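Local coordinates for leucyl aminopeptidase (Trypanosoma brucei brucei, PDB 5NTD), which probably removes N-terminal residues, leucine in particular, from peptides as a metal-dependent M17 aminopeptidase, here bound to manganese and the inhibitor bestatin, at residues V395-A400 against A512-Y517; V419-A424 against T488-H493. All blocks are in the same frame, centred on the assembly; numbering follows the deposited sequence.

Contact 1 (V395-A400 against A512-Y517); sequences VVIDMA and ALLTEY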
loop_
_atom_site.group_PDB
_atom_site.type_symbol
_atom_site.label_atom_id
_atom_site.label_comp_id
_atom_site.label_asym_id
_atom_site.label_seq_id
_atom_site.Cartn_x
_atom_site.Cartn_y
_atom_site.Cartn_z
ATOM N N VAL G 395 -5.400 -19.662 -40.391
ATOM C CA VAL G 395 -4.580 -19.143 -39.312
ATOM C C VAL G 395 -5.278 -17.941 -38.731
ATOM O O VAL G 395 -5.730 -17.070 -39.455
ATOM C CB VAL G 395 -3.186 -18.694 -39.785
ATOM C CG1 VAL G 395 -2.373 -18.150 -38.623
ATOM C CG2 VAL G 395 -2.438 -19.846 -40.428
ATOM N N VAL G 396 -5.332 -17.898 -37.406
ATOM C CA VAL G 396 -5.828 -16.719 -36.677
ATOM C C VAL G 396 -4.666 -16.127 -35.894
ATOM O O VAL G 396 -3.986 -16.833 -35.155
ATOM C CB VAL G 396 -6.938 -17.040 -35.698
ATOM C CG1 VAL G 396 -7.313 -15.811 -34.875
ATOM C CG2 VAL G 396 -8.153 -17.528 -36.428
ATOM N N ILE G 397 -4.441 -14.832 -36.102
ATOM C CA ILE G 397 -3.412 -14.108 -35.370
ATOM C C ILE G 397 -4.084 -13.006 -34.604
ATOM O O ILE G 397 -4.715 -12.114 -35.198
ATOM C CB ILE G 397 -2.352 -13.471 -36.273
ATOM C CG1 ILE G 397 -1.696 -14.516 -37.164
ATOM C CG2 ILE G 397 -1.280 -12.765 -35.440
ATOM C CD1 ILE G 397 -0.786 -13.915 -38.217
ATOM N N ASP G 398 -3.986 -13.066 -33.289
ATOM C CA ASP G 398 -4.460 -11.927 -32.492
ATOM C C ASP G 398 -3.238 -11.219 -31.904
ATOM O O ASP G 398 -2.261 -11.859 -31.530
ATOM C CB ASP G 398 -5.495 -12.332 -31.445
ATOM C CG ASP G 398 -4.875 -12.920 -30.193
ATOM O OD1 ASP G 398 -4.278 -12.141 -29.429
ATOM O OD2 ASP G 398 -4.942 -14.153 -30.044
ATOM N N MET G 399 -3.313 -9.908 -31.889
ATOM C CA MET G 399 -2.247 -9.069 -31.365
ATOM C C MET G 399 -2.833 -8.105 -30.356
ATOM O O MET G 399 -3.834 -7.467 -30.618
ATOM C CB MET G 399 -1.526 -8.276 -32.460
ATOM C CG MET G 399 -0.951 -9.164 -33.563
ATOM S SD MET G 399 -0.027 -8.251 -34.797
ATOM C CE MET G 399 1.634 -8.579 -34.301
ATOM N N ALA G 400 -2.177 -8.012 -29.206
ATOM C CA ALA G 400 -2.741 -7.270 -28.062
ATOM C C ALA G 400 -1.708 -6.858 -27.059
ATOM O O ALA G 400 -0.797 -7.599 -26.736
ATOM C CB ALA G 400 -3.787 -8.114 -27.392
ATOM N N ALA G 512 5.553 -4.807 -39.535
ATOM C CA ALA G 512 6.660 -5.429 -40.277
ATOM C C ALA G 512 6.786 -6.920 -39.948
ATOM O O ALA G 512 7.101 -7.740 -40.803
ATOM C CB ALA G 512 7.974 -4.729 -40.005
ATOM N N LEU G 513 6.566 -7.255 -38.687
ATOM C CA LEU G 513 6.517 -8.670 -38.239
ATOM C C LEU G 513 5.511 -9.453 -39.101
ATOM O O LEU G 513 5.830 -10.498 -39.647
ATOM C CB LEU G 513 6.107 -8.779 -36.771
ATOM C CG LEU G 513 5.874 -10.177 -36.182
ATOM C CD1 LEU G 513 7.137 -11.003 -36.251
ATOM C CD2 LEU G 513 5.416 -10.026 -34.747
ATOM N N LEU G 514 4.311 -8.913 -39.205
ATOM C CA LEU G 514 3.264 -9.533 -40.006
ATOM C C LEU G 514 3.660 -9.624 -41.507
ATOM O O LEU G 514 3.450 -10.638 -42.151
ATOM C CB LEU G 514 1.957 -8.771 -39.896
ATOM C CG LEU G 514 1.240 -8.832 -38.557
ATOM C CD1 LEU G 514 0.023 -7.922 -38.555
ATOM C CD2 LEU G 514 0.816 -10.267 -38.244
ATOM N N THR G 515 4.210 -8.540 -42.026
ATOM C CA THR G 515 4.596 -8.495 -43.410
ATOM C C THR G 515 5.575 -9.632 -43.703
ATOM O O THR G 515 5.416 -10.363 -44.669
ATOM C CB THR G 515 5.205 -7.149 -43.783
ATOM O OG1 THR G 515 4.207 -6.132 -43.596
ATOM C CG2 THR G 515 5.634 -7.141 -45.261
ATOM N N GLU G 516 6.551 -9.788 -42.820
ATOM C CA GLU G 516 7.580 -10.803 -42.976
ATOM C C GLU G 516 6.974 -12.186 -42.812
ATOM O O GLU G 516 7.293 -13.122 -43.567
ATOM C CB GLU G 516 8.714 -10.560 -42.013
ATOM C CG GLU G 516 9.815 -11.611 -42.045
ATOM C CD GLU G 516 10.529 -11.717 -43.399
ATOM O OE1 GLU G 516 10.561 -10.719 -44.155
ATOM O OE2 GLU G 516 11.038 -12.824 -43.708
ATOM N N TYR G 517 6.066 -12.322 -41.855
ATOM C CA TYR G 517 5.352 -13.601 -41.651
ATOM C C TYR G 517 4.570 -14.000 -42.940
ATOM O O TYR G 517 4.662 -15.140 -43.427
ATOM C CB TYR G 517 4.419 -13.544 -40.413
ATOM C CG TYR G 517 3.526 -14.771 -40.218
ATOM C CD1 TYR G 517 4.026 -15.939 -39.701
ATOM C CD2 TYR G 517 2.209 -14.756 -40.626
ATOM C CE1 TYR G 517 3.225 -17.081 -39.587
ATOM C CE2 TYR G 517 1.397 -15.880 -40.520
ATOM C CZ TYR G 517 1.904 -17.035 -40.014
ATOM O OH TYR G 517 1.101 -18.149 -39.904
#
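I397 and Y517 reach across from strand and helix and overlap alongside one another in a closely packed part of the contact: CD1 of I397 rests 3.7 Å from CE2 of Y517, meeting the ring obliquely. The same methyl lies 4.0 Å from CD2 of L514, so one isoleucine tip touches two side chains that leave the helix three residues apart. The isoleucine chain runs straight out from the strand (chi2 172°), which carries CD1 that far. Farther along the strand M399 passes L514 in the same antiparallel manner, its SD 3.8 Å from L514 CD1. Strand 395-400 belongs to the central mixed sheet of the M17 catalytic domain, and helix 511-519 packs on one face of it, running nearly antiparallel to the strand at 166°. The axes stay 12.0 Å apart, a gap bridged by side chains alone. The contact is looser toward the end of the strand, although it does not open to solvent there: the bend of M399 at chi3 (102°) turns CE toward L513, whose CD2 is 4.1 Å away. At the other end V395 makes a close but small touch, its CG1 3.7 Å from the hydroxyl OH of Y517, the one atom of that side chain it meets. M428 of helix 422-435 touches I397, L513 and Y517, while A318 and V319 of helix 314-328 pack against M399.

Contact 2 (V419-A424 against T488-H493); sequences VNEEGA and TGAHIH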
loop_
_atom_site.group_PDB
_atom_site.type_symbol
_atom_site.label_atom_id
_atom_site.label_comp_id
_atom_site.label_asym_id
_atom_site.label_seq_id
_atom_site.Cartn_x
_atom_site.Cartn_y
_atom_site.Cartn_z
ATOM N N VAL G 419 0.865 -20.126 -28.738
ATOM C CA VAL G 419 0.546 -20.705 -30.024
ATOM C C VAL G 419 0.156 -22.179 -29.915
ATOM O O VAL G 419 0.856 -22.960 -29.289
ATOM C CB VAL G 419 1.738 -20.586 -30.992
ATOM C CG1 VAL G 419 1.303 -20.837 -32.440
ATOM C CG2 VAL G 419 2.358 -19.198 -30.904
ATOM N N ASN G 420 -0.932 -22.546 -30.571
ATOM C CA ASN G 420 -1.427 -23.938 -30.475
ATOM C C ASN G 420 -0.703 -24.979 -31.342
ATOM O O ASN G 420 -0.917 -26.149 -31.192
ATOM C CB ASN G 420 -2.920 -24.016 -30.740
ATOM C CG ASN G 420 -3.253 -23.764 -32.170
ATOM O OD1 ASN G 420 -2.441 -23.235 -32.930
ATOM N ND2 ASN G 420 -4.439 -24.113 -32.550
ATOM N N GLU G 421 0.177 -24.532 -32.209
ATOM C CA GLU G 421 0.959 -25.434 -33.118
ATOM C C GLU G 421 2.414 -25.016 -33.176
ATOM O O GLU G 421 2.689 -23.846 -33.311
ATOM C CB GLU G 421 0.406 -25.388 -34.519
ATOM C CG GLU G 421 -0.979 -25.996 -34.611
ATOM C CD GLU G 421 -1.529 -26.045 -36.021
ATOM O OE1 GLU G 421 -0.828 -25.590 -36.966
ATOM O OE2 GLU G 421 -2.677 -26.558 -36.169
ATOM N N GLU G 422 3.310 -25.967 -33.039
ATOM C CA GLU G 422 4.766 -25.714 -33.048
ATOM C C GLU G 422 5.194 -25.029 -34.369
ATOM O O GLU G 422 5.990 -24.097 -34.360
ATOM C CB GLU G 422 5.548 -27.025 -32.791
ATOM C CG GLU G 422 6.955 -26.950 -32.158
ATOM C CD GLU G 422 8.044 -26.429 -33.091
ATOM O OE1 GLU G 422 7.859 -26.271 -34.303
ATOM O OE2 GLU G 422 9.139 -26.150 -32.627
ATOM N N GLY G 423 4.623 -25.460 -35.487
ATOM C CA GLY G 423 5.005 -24.959 -36.827
ATOM C C GLY G 423 4.733 -23.472 -37.025
ATOM O O GLY G 423 5.602 -22.700 -37.456
ATOM N N ALA G 424 3.529 -23.074 -36.671
ATOM C CA ALA G 424 3.123 -21.649 -36.743
ATOM C C ALA G 424 3.963 -20.780 -35.786
ATOM O O ALA G 424 4.399 -19.680 -36.121
ATOM C CB ALA G 424 1.661 -21.490 -36.411
ATOM N N THR G 488 -10.237 -25.117 -37.119
ATOM C CA THR G 488 -9.317 -26.206 -36.760
ATOM C C THR G 488 -7.849 -25.905 -37.120
ATOM O O THR G 488 -7.005 -26.793 -37.169
ATOM C CB THR G 488 -9.714 -27.503 -37.477
ATOM O OG1 THR G 488 -9.593 -27.279 -38.878
ATOM C CG2 THR G 488 -11.147 -27.913 -37.137
ATOM N N GLY G 489 -7.555 -24.633 -37.355
ATOM C CA GLY G 489 -6.220 -24.221 -37.823
ATOM C C GLY G 489 -5.301 -23.757 -36.727
ATOM O O GLY G 489 -5.500 -24.032 -35.547
ATOM N N ALA G 490 -4.318 -22.969 -37.119
ATOM C CA ALA G 490 -3.298 -22.483 -36.207
ATOM C C ALA G 490 -3.750 -21.175 -35.595
ATOM O O ALA G 490 -4.251 -20.293 -36.264
ATOM C CB ALA G 490 -1.970 -22.309 -36.921
ATOM N N HIS G 491 -3.532 -21.052 -34.303
ATOM C CA HIS G 491 -3.848 -19.798 -33.589
ATOM C C HIS G 491 -2.599 -19.233 -32.921
ATOM O O HIS G 491 -1.966 -19.901 -32.120
ATOM C CB HIS G 491 -4.919 -20.009 -32.542
ATOM C CG HIS G 491 -5.152 -18.805 -31.698
ATOM N ND1 HIS G 491 -5.190 -18.850 -30.332
ATOM C CD2 HIS G 491 -5.319 -17.501 -32.035
ATOM C CE1 HIS G 491 -5.370 -17.629 -29.860
ATOM N NE2 HIS G 491 -5.440 -16.791 -30.871
ATOM N N ILE G 492 -2.254 -18.022 -33.314
ATOM C CA ILE G 492 -1.096 -17.328 -32.806
ATOM C C ILE G 492 -1.542 -16.107 -32.000
ATOM O O ILE G 492 -2.084 -15.165 -32.554
ATOM C CB ILE G 492 -0.174 -16.824 -33.919
ATOM C CG1 ILE G 492 0.285 -17.994 -34.815
ATOM C CG2 ILE G 492 1.054 -16.134 -33.314
ATOM C CD1 ILE G 492 0.970 -17.559 -36.094
ATOM N N HIS G 493 -1.309 -16.165 -30.691
ATOM C CA HIS G 493 -1.598 -15.052 -29.811
ATOM C C HIS G 493 -0.304 -14.304 -29.530
ATOM O O HIS G 493 0.654 -14.872 -29.045
ATOM C CB HIS G 493 -2.245 -15.532 -28.522
ATOM C CG HIS G 493 -2.269 -14.491 -27.438
ATOM N ND1 HIS G 493 -2.928 -13.291 -27.571
ATOM C CD2 HIS G 493 -1.663 -14.451 -26.232
ATOM C CE1 HIS G 493 -2.737 -12.560 -26.495
ATOM N NE2 HIS G 493 -1.986 -13.251 -25.657
#
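V419 runs alongside I492 on the same face of the sheet, with V419 CG1 3.8 Å from I492 CG1. The two form an antiparallel non-hydrogen-bonded pair where strand 415-419 ends beside strand 490-495 in the mixed sheet of the catalytic domain. One step on, N420 continues the pairing partly with its side chain. Its backbone N donates to H491 O, and its amide spans from H491 to G489, just ahead of the strand: OD1 accepts from H491 N at 2.8 Å in an almost straight bond (178° at the hydrogen), although the donor sits well above the carbonyl plane. The amide's rotation is fixed by a second bond from ND2 to G489 O. This grip depends on CG of N420 standing between its own N and carbonyl carbon (chi1 71°). E421 occupies the N-cap position of helix 422-435 and extends its carboxylate alongside A490. In the first turn A424 packs its methyl 3.8 Å from CB of A490, and the same CB is 4.0 Å from I492 CD1. R113 of a second subunit donates from NH1 to V419 O. H491 turns its ring away from N420, and its NE2 is hydrogen-bonded to OD2 of D398.

In the fold
Strands 395-400 and 490-495 are parallel neighbours in one sheet, so the two contacts, their centres about 12 Å apart, share a framework; V396 bonds to A490 and I492 through the backbone, and D398 reaches H491 and H493. Contact 1 is wholly buried, its centre about 10 Å from the centre of the chain, and joins the sheet to a helix through apolar side chains. Contact 2, centred about 21 Å from the chain centre, is partly exposed and touched by another subunit; backbone and amide hydrogen bonds act there alongside apolar contacts of V419, A424, A490 and I492. Helix 422-435, whose first turn lies in contact 2, also reaches contact 1 through M428.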